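Local coordinates for protein amidase (Bacillus anthracis, PDB 5EWQ) that probably hydrolyses amide bonds, as an amidase of the amidase signature family, at residues A209-A213 against A214-P218; A274-F277 against N278-G282; E388-A391 against F392-D396; R399-K402 against Y403-L407. All coordinates share one frame; numbering follows the deposited sequence.

Interaction 1: residues A209-A213 against A214-P218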
ATOM      1  N   ALA A 209       5.202   0.198   1.927  1.00 31.68           N
ATOM      2  CA  ALA A 209       5.638  -1.098   2.427  1.00 30.63           C
ATOM      3  C   ALA A 209       6.865  -0.947   3.320  1.00 30.69           C
ATOM      4  O   ALA A 209       7.025  -1.672   4.298  1.00 38.33           O
ATOM      5  CB  ALA A 209       5.939  -2.040   1.273  1.00 26.72           C
ATOM      6  N   THR A 210       7.723   0.006   2.976  1.00 29.61           N
ATOM      7  CA  THR A 210       8.992   0.187   3.671  1.00 38.62           C
ATOM      8  C   THR A 210       8.822   0.826   5.047  1.00 39.09           C
ATOM      9  O   THR A 210       9.492   0.436   6.004  1.00 50.59           O
ATOM     10  CB  THR A 210       9.960   1.049   2.839  1.00 31.47           C
ATOM     11  OG1 THR A 210      10.039   0.535   1.503  1.00 35.03           O
ATOM     12  CG2 THR A 210      11.348   1.050   3.461  1.00 25.47           C
ATOM     13  N   VAL A 211       7.924   1.801   5.143  1.00 42.07           N
ATOM     14  CA  VAL A 211       7.720   2.538   6.387  1.00 39.40           C
ATOM     15  C   VAL A 211       7.235   1.640   7.524  1.00 46.90           C
ATOM     16  O   VAL A 211       7.525   1.901   8.691  1.00 58.28           O
ATOM     17  CB  VAL A 211       6.720   3.698   6.200  1.00 29.18           C
ATOM     18  CG1 VAL A 211       7.327   4.784   5.328  1.00 36.82           C
ATOM     19  CG2 VAL A 211       5.417   3.194   5.602  1.00 29.22           C
ATOM     20  N   VAL A 212       6.502   0.585   7.186  1.00 34.69           N
ATOM     21  CA  VAL A 212       6.032  -0.355   8.197  1.00 38.65           C
ATOM     22  C   VAL A 212       7.027  -1.499   8.368  1.00 48.25           C
ATOM     23  O   VAL A 212       7.081  -2.130   9.421  1.00 55.54           O
ATOM     24  CB  VAL A 212       4.641  -0.925   7.850  1.00 34.19           C
ATOM     25  CG1 VAL A 212       3.573   0.148   8.005  1.00 34.64           C
ATOM     26  CG2 VAL A 212       4.632  -1.501   6.443  1.00 34.76           C
ATOM     27  N   ALA A 213       7.819  -1.754   7.333  1.00 44.25           N
ATOM     28  CA  ALA A 213       8.840  -2.794   7.397  1.00 43.45           C
ATOM     29  C   ALA A 213      10.017  -2.341   8.254  1.00 33.35           C
ATOM     30  O   ALA A 213      10.553  -3.115   9.045  1.00 50.16           O
ATOM     31  CB  ALA A 213       9.312  -3.164   6.001  1.00 30.98           C
ATOM     32  N   ALA A 214      10.410  -1.083   8.094  1.00 32.37           N
ATOM     33  CA  ALA A 214      11.549  -0.533   8.821  1.00 40.34           C
ATOM     34  C   ALA A 214      11.104   0.211  10.076  1.00 46.84           C
ATOM     35  O   ALA A 214      11.892   0.932  10.690  1.00 59.69           O
ATOM     36  CB  ALA A 214      12.355   0.387   7.920  1.00 39.69           C
ATOM     37  N   ASP A 215       9.837   0.026  10.445  1.00 41.55           N
ATOM     38  CA  ASP A 215       9.250   0.661  11.624  1.00 37.48           C
ATOM     39  C   ASP A 215       9.387   2.182  11.602  1.00 47.47           C
ATOM     40  O   ASP A 215       9.776   2.793  12.597  1.00 50.87           O
ATOM     41  CB  ASP A 215       9.878   0.103  12.904  1.00 43.46           C
ATOM     42  CG  ASP A 215       9.503  -1.344  13.155  1.00 56.35           C
ATOM     43  OD1 ASP A 215      10.212  -2.240  12.650  1.00 60.46           O
ATOM     44  OD2 ASP A 215       8.499  -1.587  13.858  1.00 62.11           O
ATOM     45  N   PHE A 216       9.071   2.783  10.460  1.00 42.10           N
ATOM     46  CA  PHE A 216       9.009   4.235  10.348  1.00 34.45           C
ATOM     47  C   PHE A 216       7.594   4.701  10.673  1.00 37.51           C
ATOM     48  O   PHE A 216       7.342   5.895  10.837  1.00 48.53           O
ATOM     49  CB  PHE A 216       9.414   4.695   8.946  1.00 45.16           C
ATOM     50  CG  PHE A 216      10.842   4.387   8.593  1.00 51.30           C
ATOM     51  CD1 PHE A 216      11.799   4.239   9.582  1.00 53.02           C
ATOM     52  CD2 PHE A 216      11.226   4.246   7.269  1.00 49.81           C
ATOM     53  CE1 PHE A 216      13.113   3.957   9.259  1.00 48.90           C
ATOM     54  CE2 PHE A 216      12.538   3.963   6.940  1.00 41.43           C
ATOM     55  CZ  PHE A 216      13.483   3.819   7.936  1.00 42.31           C
ATOM     56  N   ALA A 217       6.683   3.738  10.766  1.00 36.05           N
ATOM     57  CA  ALA A 217       5.278   4.000  11.052  1.00 39.12           C
ATOM     58  C   ALA A 217       4.572   2.695  11.406  1.00 52.02           C
ATOM     59  O   ALA A 217       4.958   1.631  10.923  1.00 51.93           O
ATOM     60  CB  ALA A 217       4.603   4.668   9.861  1.00 44.25           C
ATOM     61  N   PRO A 218       3.536   2.768  12.257  1.00 50.22           N
ATOM     62  CA  PRO A 218       2.783   1.563  12.618  1.00 42.94           C
ATOM     63  C   PRO A 218       1.931   1.074  11.456  1.00 45.10           C
ATOM     64  O   PRO A 218       1.854  -0.128  11.203  1.00 56.91           O
ATOM     65  CB  PRO A 218       1.896   2.027  13.783  1.00 46.40           C
ATOM     66  CG  PRO A 218       2.425   3.367  14.190  1.00 56.06           C
ATOM     67  CD  PRO A 218       3.030   3.955  12.961  1.00 57.69           C
TER

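Interaction 2: residues A274-F277 against N278-G282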
ATOM      1  N   ALA A 274      -6.158  -4.681   9.546  1.00 54.82           N
ATOM      2  CA  ALA A 274      -7.609  -4.642   9.688  1.00 56.22           C
ATOM      3  C   ALA A 274      -8.041  -3.456  10.543  1.00 62.19           C
ATOM      4  O   ALA A 274      -9.132  -2.913  10.363  1.00 60.51           O
ATOM      5  CB  ALA A 274      -8.114  -5.939  10.290  1.00 55.79           C
ATOM      6  N   THR A 275      -7.178  -3.063  11.473  1.00 66.54           N
ATOM      7  CA  THR A 275      -7.439  -1.913  12.331  1.00 61.52           C
ATOM      8  C   THR A 275      -7.523  -0.636  11.502  1.00 56.78           C
ATOM      9  O   THR A 275      -8.435   0.173  11.677  1.00 55.00           O
ATOM     10  CB  THR A 275      -6.349  -1.759  13.407  1.00 55.44           C
ATOM     11  OG1 THR A 275      -6.372  -2.898  14.276  1.00 70.49           O
ATOM     12  CG2 THR A 275      -6.581  -0.503  14.225  1.00 56.76           C
ATOM     13  N   LEU A 276      -6.567  -0.468  10.595  1.00 56.78           N
ATOM     14  CA  LEU A 276      -6.546   0.678   9.697  1.00 53.85           C
ATOM     15  C   LEU A 276      -7.688   0.604   8.690  1.00 49.86           C
ATOM     16  O   LEU A 276      -8.243   1.626   8.286  1.00 48.97           O
ATOM     17  CB  LEU A 276      -5.202   0.758   8.968  1.00 51.12           C
ATOM     18  CG  LEU A 276      -5.012   1.913   7.984  1.00 52.52           C
ATOM     19  CD1 LEU A 276      -5.113   3.244   8.704  1.00 58.96           C
ATOM     20  CD2 LEU A 276      -3.678   1.789   7.269  1.00 49.33           C
ATOM     21  N   PHE A 277      -8.037  -0.617   8.297  1.00 49.50           N
ATOM     22  CA  PHE A 277      -9.063  -0.851   7.286  1.00 50.07           C
ATOM     23  C   PHE A 277     -10.452  -0.438   7.771  1.00 67.76           C
ATOM     24  O   PHE A 277     -11.368  -0.250   6.970  1.00 72.04           O
ATOM     25  CB  PHE A 277      -9.061  -2.325   6.872  1.00 50.33           C
ATOM     26  CG  PHE A 277      -9.953  -2.632   5.703  1.00 50.77           C
ATOM     27  CD1 PHE A 277      -9.745  -2.023   4.477  1.00 48.69           C
ATOM     28  CD2 PHE A 277     -10.986  -3.545   5.826  1.00 53.48           C
ATOM     29  CE1 PHE A 277     -10.562  -2.309   3.398  1.00 53.96           C
ATOM     30  CE2 PHE A 277     -11.805  -3.836   4.751  1.00 55.62           C
ATOM     31  CZ  PHE A 277     -11.590  -3.219   3.534  1.00 52.12           C
ATOM     32  N   ASN A 278     -10.601  -0.293   9.084  1.00 74.05           N
ATOM     33  CA  ASN A 278     -11.876   0.101   9.674  1.00 76.08           C
ATOM     34  C   ASN A 278     -12.261   1.542   9.346  1.00 77.59           C
ATOM     35  O   ASN A 278     -13.441   1.853   9.188  1.00 88.78           O
ATOM     36  CB  ASN A 278     -11.839  -0.083  11.192  1.00 70.65           C
ATOM     37  CG  ASN A 278     -11.869  -1.542  11.604  1.00 68.27           C
ATOM     38  OD1 ASN A 278     -12.428  -2.386  10.904  1.00 66.31           O
ATOM     39  ND2 ASN A 278     -11.268  -1.846  12.749  1.00 62.92           N
ATOM     40  N   ALA A 279     -11.264   2.416   9.245  1.00 71.25           N
ATOM     41  CA  ALA A 279     -11.518   3.837   9.033  1.00 69.65           C
ATOM     42  C   ALA A 279     -11.461   4.229   7.560  1.00 55.99           C
ATOM     43  O   ALA A 279     -11.923   5.304   7.182  1.00 53.65           O
ATOM     44  CB  ALA A 279     -10.530   4.673   9.830  1.00 61.71           C
HETATM   45  N   MSE A 280     -10.888   3.363   6.732  1.00 57.29           N
HETATM   46  CA  MSE A 280     -10.769   3.652   5.307  1.00 56.22           C
HETATM   47  C   MSE A 280     -12.087   3.413   4.581  1.00 60.32           C
HETATM   48  O   MSE A 280     -12.466   4.179   3.694  1.00 58.13           O
HETATM   49  CB  MSE A 280      -9.669   2.805   4.671  1.00 46.82           C
HETATM   50  CG  MSE A 280      -8.300   2.962   5.307  1.00 44.88           C
HETATM   51 SE   MSE A 280      -6.942   2.072   4.231  0.84 65.81          SE
HETATM   52  CE  MSE A 280      -8.134   0.975   3.147  1.00 69.28           C
ATOM     53  N   ILE A 281     -12.782   2.345   4.962  1.00 53.35           N
ATOM     54  CA  ILE A 281     -14.052   1.995   4.336  1.00 55.56           C
ATOM     55  C   ILE A 281     -15.131   3.021   4.652  1.00 72.25           C
ATOM     56  O   ILE A 281     -14.993   3.817   5.581  1.00 78.18           O
ATOM     57  CB  ILE A 281     -14.539   0.605   4.784  1.00 59.84           C
ATOM     58  CG1 ILE A 281     -14.816   0.598   6.290  1.00 70.19           C
ATOM     59  CG2 ILE A 281     -13.521  -0.457   4.418  1.00 64.31           C
ATOM     60  CD1 ILE A 281     -15.313  -0.733   6.815  1.00 76.46           C
ATOM     61  N   GLY A 282     -16.208   2.994   3.875  1.00 63.80           N
ATOM     62  CA  GLY A 282     -17.314   3.912   4.077  1.00 69.97           C
ATOM     63  C   GLY A 282     -18.018   4.257   2.781  1.00 79.24           C
ATOM     64  O   GLY A 282     -17.723   3.687   1.730  1.00 77.27           O
TER

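Interaction 3: residues E388-A391 against F392-D396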
ATOM      1  N   GLU A 388       0.790  19.161 -20.840  1.00 33.83           N
ATOM      2  CA  GLU A 388       1.680  20.131 -20.211  1.00 32.26           C
ATOM      3  C   GLU A 388       2.774  19.442 -19.400  1.00 57.79           C
ATOM      4  O   GLU A 388       3.892  19.949 -19.295  1.00 55.03           O
ATOM      5  CB  GLU A 388       0.881  21.087 -19.325  1.00 31.68           C
ATOM      6  CG  GLU A 388      -0.111  21.944 -20.096  1.00 36.05           C
ATOM      7  CD  GLU A 388      -0.999  22.777 -19.192  1.00 39.94           C
ATOM      8  OE1 GLU A 388      -1.981  23.360 -19.698  1.00 41.93           O
ATOM      9  OE2 GLU A 388      -0.717  22.849 -17.978  1.00 31.52           O
ATOM     10  N   ILE A 389       2.446  18.286 -18.830  1.00 37.21           N
ATOM     11  CA  ILE A 389       3.418  17.486 -18.091  1.00 28.30           C
ATOM     12  C   ILE A 389       4.541  17.016 -19.005  1.00 38.15           C
ATOM     13  O   ILE A 389       5.722  17.147 -18.676  1.00 43.72           O
ATOM     14  CB  ILE A 389       2.759  16.259 -17.434  1.00 39.31           C
ATOM     15  CG1 ILE A 389       1.731  16.703 -16.395  1.00 41.88           C
ATOM     16  CG2 ILE A 389       3.808  15.365 -16.792  1.00 26.72           C
ATOM     17  CD1 ILE A 389       0.897  15.574 -15.838  1.00 29.27           C
ATOM     18  N   ILE A 390       4.158  16.466 -20.154  1.00 38.19           N
ATOM     19  CA  ILE A 390       5.112  15.971 -21.140  1.00 43.06           C
ATOM     20  C   ILE A 390       6.070  17.074 -21.583  1.00 52.10           C
ATOM     21  O   ILE A 390       7.275  16.850 -21.713  1.00 60.21           O
ATOM     22  CB  ILE A 390       4.387  15.392 -22.372  1.00 40.57           C
ATOM     23  CG1 ILE A 390       3.498  14.217 -21.961  1.00 41.55           C
ATOM     24  CG2 ILE A 390       5.385  14.957 -23.430  1.00 36.43           C
ATOM     25  CD1 ILE A 390       2.730  13.597 -23.109  1.00 42.88           C
ATOM     26  N   ALA A 391       5.528  18.267 -21.799  1.00 42.71           N
ATOM     27  CA  ALA A 391       6.334  19.416 -22.189  1.00 32.84           C
ATOM     28  C   ALA A 391       7.223  19.875 -21.038  1.00 44.75           C
ATOM     29  O   ALA A 391       8.341  20.342 -21.251  1.00 48.00           O
ATOM     30  CB  ALA A 391       5.441  20.554 -22.657  1.00 33.97           C
ATOM     31  N   PHE A 392       6.716  19.735 -19.818  1.00 39.83           N
ATOM     32  CA  PHE A 392       7.452  20.136 -18.623  1.00 34.62           C
ATOM     33  C   PHE A 392       8.669  19.246 -18.394  1.00 45.32           C
ATOM     34  O   PHE A 392       9.756  19.734 -18.083  1.00 51.79           O
ATOM     35  CB  PHE A 392       6.534  20.098 -17.398  1.00 26.07           C
ATOM     36  CG  PHE A 392       7.213  20.493 -16.117  1.00 31.77           C
ATOM     37  CD1 PHE A 392       7.298  21.824 -15.744  1.00 24.24           C
ATOM     38  CD2 PHE A 392       7.759  19.532 -15.281  1.00 34.36           C
ATOM     39  CE1 PHE A 392       7.919  22.190 -14.566  1.00 30.31           C
ATOM     40  CE2 PHE A 392       8.381  19.893 -14.102  1.00 34.16           C
ATOM     41  CZ  PHE A 392       8.461  21.223 -13.743  1.00 37.78           C
ATOM     42  N   ASN A 393       8.477  17.940 -18.545  1.00 26.97           N
ATOM     43  CA  ASN A 393       9.546  16.973 -18.334  1.00 35.08           C
ATOM     44  C   ASN A 393      10.674  17.112 -19.351  1.00 50.62           C
ATOM     45  O   ASN A 393      11.839  16.870 -19.036  1.00 53.82           O
ATOM     46  CB  ASN A 393       8.987  15.549 -18.376  1.00 28.25           C
ATOM     47  CG  ASN A 393       8.054  15.252 -17.219  1.00 42.38           C
ATOM     48  OD1 ASN A 393       8.172  15.840 -16.143  1.00 29.92           O
ATOM     49  ND2 ASN A 393       7.121  14.330 -17.432  1.00 41.37           N
ATOM     50  N   LYS A 394      10.318  17.506 -20.570  1.00 54.66           N
ATOM     51  CA  LYS A 394      11.285  17.649 -21.654  1.00 49.45           C
ATOM     52  C   LYS A 394      12.335  18.724 -21.377  1.00 53.03           C
ATOM     53  O   LYS A 394      13.459  18.644 -21.872  1.00 58.43           O
ATOM     54  CB  LYS A 394      10.564  17.969 -22.967  1.00 43.91           C
ATOM     55  CG  LYS A 394       9.934  16.772 -23.661  1.00 34.80           C
ATOM     56  CD  LYS A 394       9.167  17.216 -24.899  1.00 37.08           C
ATOM     57  CE  LYS A 394       8.950  16.071 -25.878  1.00 54.61           C
ATOM     58  NZ  LYS A 394       8.108  14.983 -25.315  1.00 60.58           N
ATOM     59  N   ARG A 395      11.967  19.724 -20.582  1.00 43.18           N
ATOM     60  CA  ARG A 395      12.837  20.873 -20.344  1.00 46.05           C
ATOM     61  C   ARG A 395      14.015  20.540 -19.429  1.00 51.48           C
ATOM     62  O   ARG A 395      14.972  21.310 -19.333  1.00 62.83           O
ATOM     63  CB  ARG A 395      12.029  22.034 -19.761  1.00 34.38           C
ATOM     64  CG  ARG A 395      10.926  22.529 -20.686  1.00 45.46           C
ATOM     65  CD  ARG A 395      10.193  23.723 -20.099  1.00 62.01           C
ATOM     66  NE  ARG A 395       9.069  24.143 -20.932  1.00 58.65           N
ATOM     67  CZ  ARG A 395       9.150  25.058 -21.892  1.00 58.95           C
ATOM     68  NH1 ARG A 395       8.075  25.377 -22.598  1.00 53.79           N
ATOM     69  NH2 ARG A 395      10.307  25.656 -22.145  1.00 62.52           N
ATOM     70  N   ASP A 396      13.941  19.396 -18.759  1.00 56.27           N
ATOM     71  CA  ASP A 396      15.045  18.909 -17.938  1.00 45.30           C
ATOM     72  C   ASP A 396      14.944  17.393 -17.800  1.00 42.67           C
ATOM     73  O   ASP A 396      14.602  16.873 -16.737  1.00 54.98           O
ATOM     74  CB  ASP A 396      15.043  19.583 -16.564  1.00 46.52           C
ATOM     75  CG  ASP A 396      16.354  19.397 -15.821  1.00 55.42           C
ATOM     76  OD1 ASP A 396      17.357  19.025 -16.468  1.00 56.00           O
ATOM     77  OD2 ASP A 396      16.384  19.633 -14.595  1.00 48.69           O
TER

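Interaction 4: residues R399-K402 against Y403-L407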
ATOM      1  N   ARG A 399      16.746  14.995 -15.078  1.00 47.37           N
ATOM      2  CA  ARG A 399      16.247  15.110 -13.716  1.00 36.04           C
ATOM      3  C   ARG A 399      14.794  14.645 -13.608  1.00 38.89           C
ATOM      4  O   ARG A 399      14.450  13.857 -12.728  1.00 44.11           O
ATOM      5  CB  ARG A 399      16.370  16.557 -13.227  1.00 28.62           C
ATOM      6  CG  ARG A 399      16.814  16.713 -11.774  1.00 27.30           C
ATOM      7  CD  ARG A 399      15.934  15.911 -10.831  1.00 35.79           C
ATOM      8  NE  ARG A 399      15.772  16.542  -9.528  1.00 41.69           N
ATOM      9  CZ  ARG A 399      14.876  16.150  -8.629  1.00 40.83           C
ATOM     10  NH1 ARG A 399      14.781  16.772  -7.461  1.00 53.99           N
ATOM     11  NH2 ARG A 399      14.070  15.135  -8.904  1.00 28.69           N
ATOM     12  N   ARG A 400      13.950  15.136 -14.508  1.00 28.14           N
ATOM     13  CA  ARG A 400      12.508  14.943 -14.389  1.00 24.06           C
ATOM     14  C   ARG A 400      12.022  13.618 -14.974  1.00 34.88           C
ATOM     15  O   ARG A 400      11.033  13.054 -14.506  1.00 37.75           O
ATOM     16  CB  ARG A 400      11.782  16.116 -15.050  1.00 31.77           C
ATOM     17  CG  ARG A 400      12.184  17.455 -14.454  1.00 35.57           C
ATOM     18  CD  ARG A 400      11.601  18.635 -15.205  1.00 32.38           C
ATOM     19  NE  ARG A 400      12.033  19.895 -14.606  1.00 42.27           N
ATOM     20  CZ  ARG A 400      11.681  21.098 -15.048  1.00 35.33           C
ATOM     21  NH1 ARG A 400      10.886  21.214 -16.103  1.00 28.76           N
ATOM     22  NH2 ARG A 400      12.124  22.186 -14.432  1.00 31.10           N
ATOM     23  N   ILE A 401      12.717  13.120 -15.993  1.00 24.73           N
ATOM     24  CA  ILE A 401      12.384  11.828 -16.586  1.00 25.31           C
ATOM     25  C   ILE A 401      13.645  11.046 -16.944  1.00 43.79           C
ATOM     26  O   ILE A 401      13.919  10.794 -18.119  1.00 41.50           O
ATOM     27  CB  ILE A 401      11.509  11.985 -17.846  1.00 26.77           C
ATOM     28  CG1 ILE A 401      11.980  13.176 -18.683  1.00 27.62           C
ATOM     29  CG2 ILE A 401      10.047  12.163 -17.464  1.00 26.25           C
ATOM     30  CD1 ILE A 401      11.323  13.261 -20.041  1.00 29.50           C
ATOM     31  N   LYS A 402      14.403  10.665 -15.919  1.00 43.50           N
ATOM     32  CA  LYS A 402      15.658   9.940 -16.097  1.00 31.87           C
ATOM     33  C   LYS A 402      15.481   8.680 -16.941  1.00 36.04           C
ATOM     34  O   LYS A 402      16.358   8.319 -17.727  1.00 48.98           O
ATOM     35  CB  LYS A 402      16.256   9.576 -14.735  1.00 35.11           C
ATOM     36  CG  LYS A 402      17.517   8.727 -14.811  1.00 39.82           C
ATOM     37  CD  LYS A 402      17.982   8.299 -13.428  1.00 35.28           C
ATOM     38  CE  LYS A 402      19.157   7.342 -13.512  1.00 34.35           C
ATOM     39  NZ  LYS A 402      20.345   7.972 -14.152  1.00 56.15           N
ATOM     40  N   TYR A 403      14.338   8.022 -16.782  1.00 36.80           N
ATOM     41  CA  TYR A 403      14.064   6.790 -17.513  1.00 31.04           C
ATOM     42  C   TYR A 403      13.004   7.002 -18.590  1.00 29.95           C
ATOM     43  O   TYR A 403      12.441   6.042 -19.113  1.00 32.42           O
ATOM     44  CB  TYR A 403      13.631   5.687 -16.545  1.00 28.05           C
ATOM     45  CG  TYR A 403      14.625   5.438 -15.433  1.00 35.07           C
ATOM     46  CD1 TYR A 403      15.710   4.591 -15.620  1.00 33.65           C
ATOM     47  CD2 TYR A 403      14.485   6.058 -14.198  1.00 30.54           C
ATOM     48  CE1 TYR A 403      16.625   4.364 -14.607  1.00 30.36           C
ATOM     49  CE2 TYR A 403      15.395   5.836 -13.178  1.00 31.07           C
ATOM     50  CZ  TYR A 403      16.462   4.989 -13.389  1.00 37.47           C
ATOM     51  OH  TYR A 403      17.369   4.764 -12.380  1.00 38.47           O
ATOM     52  N   GLY A 404      12.738   8.263 -18.917  1.00 29.76           N
ATOM     53  CA  GLY A 404      11.812   8.593 -19.985  1.00 31.10           C
ATOM     54  C   GLY A 404      10.365   8.707 -19.543  1.00 39.54           C
ATOM     55  O   GLY A 404      10.059   8.623 -18.355  1.00 74.18           O
ATOM     56  N   GLN A 405       9.474   8.897 -20.512  1.00 45.37           N
ATOM     57  CA  GLN A 405       8.047   9.036 -20.239  1.00 42.55           C
ATOM     58  C   GLN A 405       7.212   8.462 -21.381  1.00 48.74           C
ATOM     59  O   GLN A 405       6.211   9.050 -21.789  1.00 57.89           O
ATOM     60  CB  GLN A 405       7.688  10.505 -20.006  1.00 30.74           C
ATOM     61  CG  GLN A 405       8.161  11.445 -21.105  1.00 37.99           C
ATOM     62  CD  GLN A 405       7.708  12.876 -20.888  1.00 38.47           C
ATOM     63  OE1 GLN A 405       7.000  13.177 -19.928  1.00 42.71           O
ATOM     64  NE2 GLN A 405       8.115  13.766 -21.783  1.00 35.87           N
ATOM     65  N   THR A 406       7.629   7.303 -21.881  1.00 39.99           N
ATOM     66  CA  THR A 406       6.990   6.672 -23.034  1.00 45.04           C
ATOM     67  C   THR A 406       5.522   6.325 -22.785  1.00 50.24           C
ATOM     68  O   THR A 406       4.687   6.453 -23.682  1.00 46.55           O
ATOM     69  CB  THR A 406       7.739   5.387 -23.444  1.00 52.14           C
ATOM     70  OG1 THR A 406       9.141   5.663 -23.562  1.00 58.88           O
ATOM     71  CG2 THR A 406       7.217   4.861 -24.774  1.00 58.34           C
ATOM     72  N   LEU A 407       5.210   5.894 -21.567  1.00 42.93           N
ATOM     73  CA  LEU A 407       3.860   5.442 -21.240  1.00 41.44           C
ATOM     74  C   LEU A 407       2.834   6.574 -21.235  1.00 44.16           C
ATOM     75  O   LEU A 407       1.739   6.422 -21.777  1.00 46.24           O
ATOM     76  CB  LEU A 407       3.855   4.731 -19.886  1.00 56.66           C
ATOM     77  CG  LEU A 407       4.303   3.269 -19.924  1.00 53.37           C
ATOM     78  CD1 LEU A 407       4.452   2.709 -18.519  1.00 45.36           C
ATOM     79  CD2 LEU A 407       3.311   2.444 -20.726  1.00 48.85           C
TER

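Interaction 1: residues A209-A213 against A214-P218
V211 and F216 meet where helix 206-213 ends, in a Schellman-like ending with its 6→1 bond and a left-handed residue: D215 takes phi 56° and psi 46°, and the chain doubles back over the last helical turn. Backbone bonds define the ending. A214 N reaches T210 O at 2.7 Å, the last full helical step, and F216 N bonds V211 O, five residues back. V211 O also accepts a weak bond from A217 N at 2.9 Å, so it serves two successive amides of the returning chain. A softer contact follows, V212 CA giving a CH to A217 O at 3.5 Å.

Apolar packing repeats this reversal. F216 CB lies 4.0 Å from V211 CB, the two side chains crossing at about a right angle, while A214 CB covers part of one face of the F216 ring near its rim. Beyond the turn the ring packs on helix 64-79, through I75 and H78. The polar ends look elsewhere: D215 forms a salt bridge with R268 and also accepts from N47 N, and T210 bonds Q236. The turn thus delivers the chain into strand 219-223 of the central sheet. At its exit, V212 CG1 touches two carbonyl oxygens, standing 3.6 Å from A217 O and 3.6 Å from P218 O.

Interaction 2: residues A274-F277 against N278-G282
N278 N is shared by two carbonyls of the preceding turn, A274 O at 3.3 Å and T275 O at 3.4 Å, both weak bonds. One belongs to the four-residue spacing of an alpha helix and the other to the three-residue spacing of a tighter 3-10 turn. The next amide uses the shorter spacing alone: A279 N bonds L276 O at 3.3 Å. Helix 270-280 is therefore only loosely bonded here.

The N278 side chain leans back along the helix, its CG anti to the carbonyl carbon (chi1 -72°), which brings the amide group alongside A274 O without a bond to it. Its polar atoms find partners outside the helix, OD1 accepting from Y301 N and ND2 giving a weak bond to D300.

F277 collects the apolar side. I281 CG2 lies over one face of its ring in a CH-pi contact, 3.7 Å from the centroid and 20° off the normal. M280, a selenomethionine, comes instead to the ring edge, its CE 3.7 Å from F277 CD1. Further back, M280 SE rests 4.2 Å from L276 CG. P265 of strand 263-267 touches L276, F277 and M280, and the Y301 ring also meets that of F277.

With weak backbone bonds and a ring packed at face and edge, this part of the helix probably owes its position against the central sheet as much to buried apolar contact and the N278 amide as to its own hydrogen bonding.

Interaction 3: residues E388-A391 against F392-D396
N393 N bonds I389 O at 2.9 Å, and F392 N bonds E388 O at the same length. These are consecutive steps of alpha helix 386-394. The next, K394 N to I390 O, is weak at 3.3 Å, and that oxygen also receives Q405 NE2.

K394 and N393 find polar partners beyond the helix: K394 NZ forms a salt bridge with E409, and N393 ND2 bonds Q405 OE1. R400 donates to F392 O and makes a cation-pi contact with the F392 ring.

Side chains four residues apart run side by side, pointing the same way. N393 ND2 lies 3.5 Å from I389 CG2. K394 bends at its last torsion (chi4 63°), which brings its amino end back beside the I390 side chain, while the aliphatic start of the lysine passes I390 O. R395 CG similarly runs along A391 O at 3.4 Å.

The polar ends of N393 and K394 thus engage residues later in the chain while their aliphatic parts cover carbonyls of the turn before. These bonds join helix 386-394 to Q405 and, through a pair of opposite charges, to E409 of helix 406-412.

Interaction 4: residues R399-K402 against Y403-L407
K402 and Y403 lie side by side at the two central positions of a type I beta turn running from I401 to G404, which links helix 397-400 to helix 406-412. One bond closes the turn: G404 N reaches I401 O at 2.9 Å. G404 combines phi 88° with psi near 180°, angles at which a CB would press on the carbonyl oxygen of Y403, so the position calls for glycine.

The tight part is the lysine chain laid along the tyrosine. CG of K402, anti to its backbone N (chi1 176°), starts an extended run across one face of the ring. K402 CG makes a CH-pi contact 4.0 Å from the centroid of the Y403 ring and 14° off the normal; K402 CD and CE continue along the ring, with K402 CD 3.6 Å from Y403 CZ. Y403 is buried, its ring also meeting Y183 edge-to-face, and Y403 O accepts from S176 OG.

Solvent reaches the other partners in part: K402 and I401 are both partly exposed, in contrast to the buried Y403 and Q405 on which they lie. I401 forms a contact of its own, its CG2 and CD1 lying along the extended Q405 side chain, whose amide is held by N393. I401 CG2 is 3.8 Å from Q405 CB, and the end methyl I401 CD1 sits 3.7 Å from Q405 NE2.

The four contacts follow one another along the chain, all within the amidase family region, but they fall into two groups. Interactions 1 and 2 belong to the core: their centres are about 18 Å apart, and their helices, 206-213 and 270-280, pack against strands of the same mixed sheet. Interactions 3 and 4 lie at the periphery, with centres about 10 Å apart, and more than 25 Å from the centres of the first two. They touch each other directly. Helices 386-394, 397-400 and 406-412 follow in order along this part of the chain and lie outside the central sheet, forming an outlying helical region of the amidase.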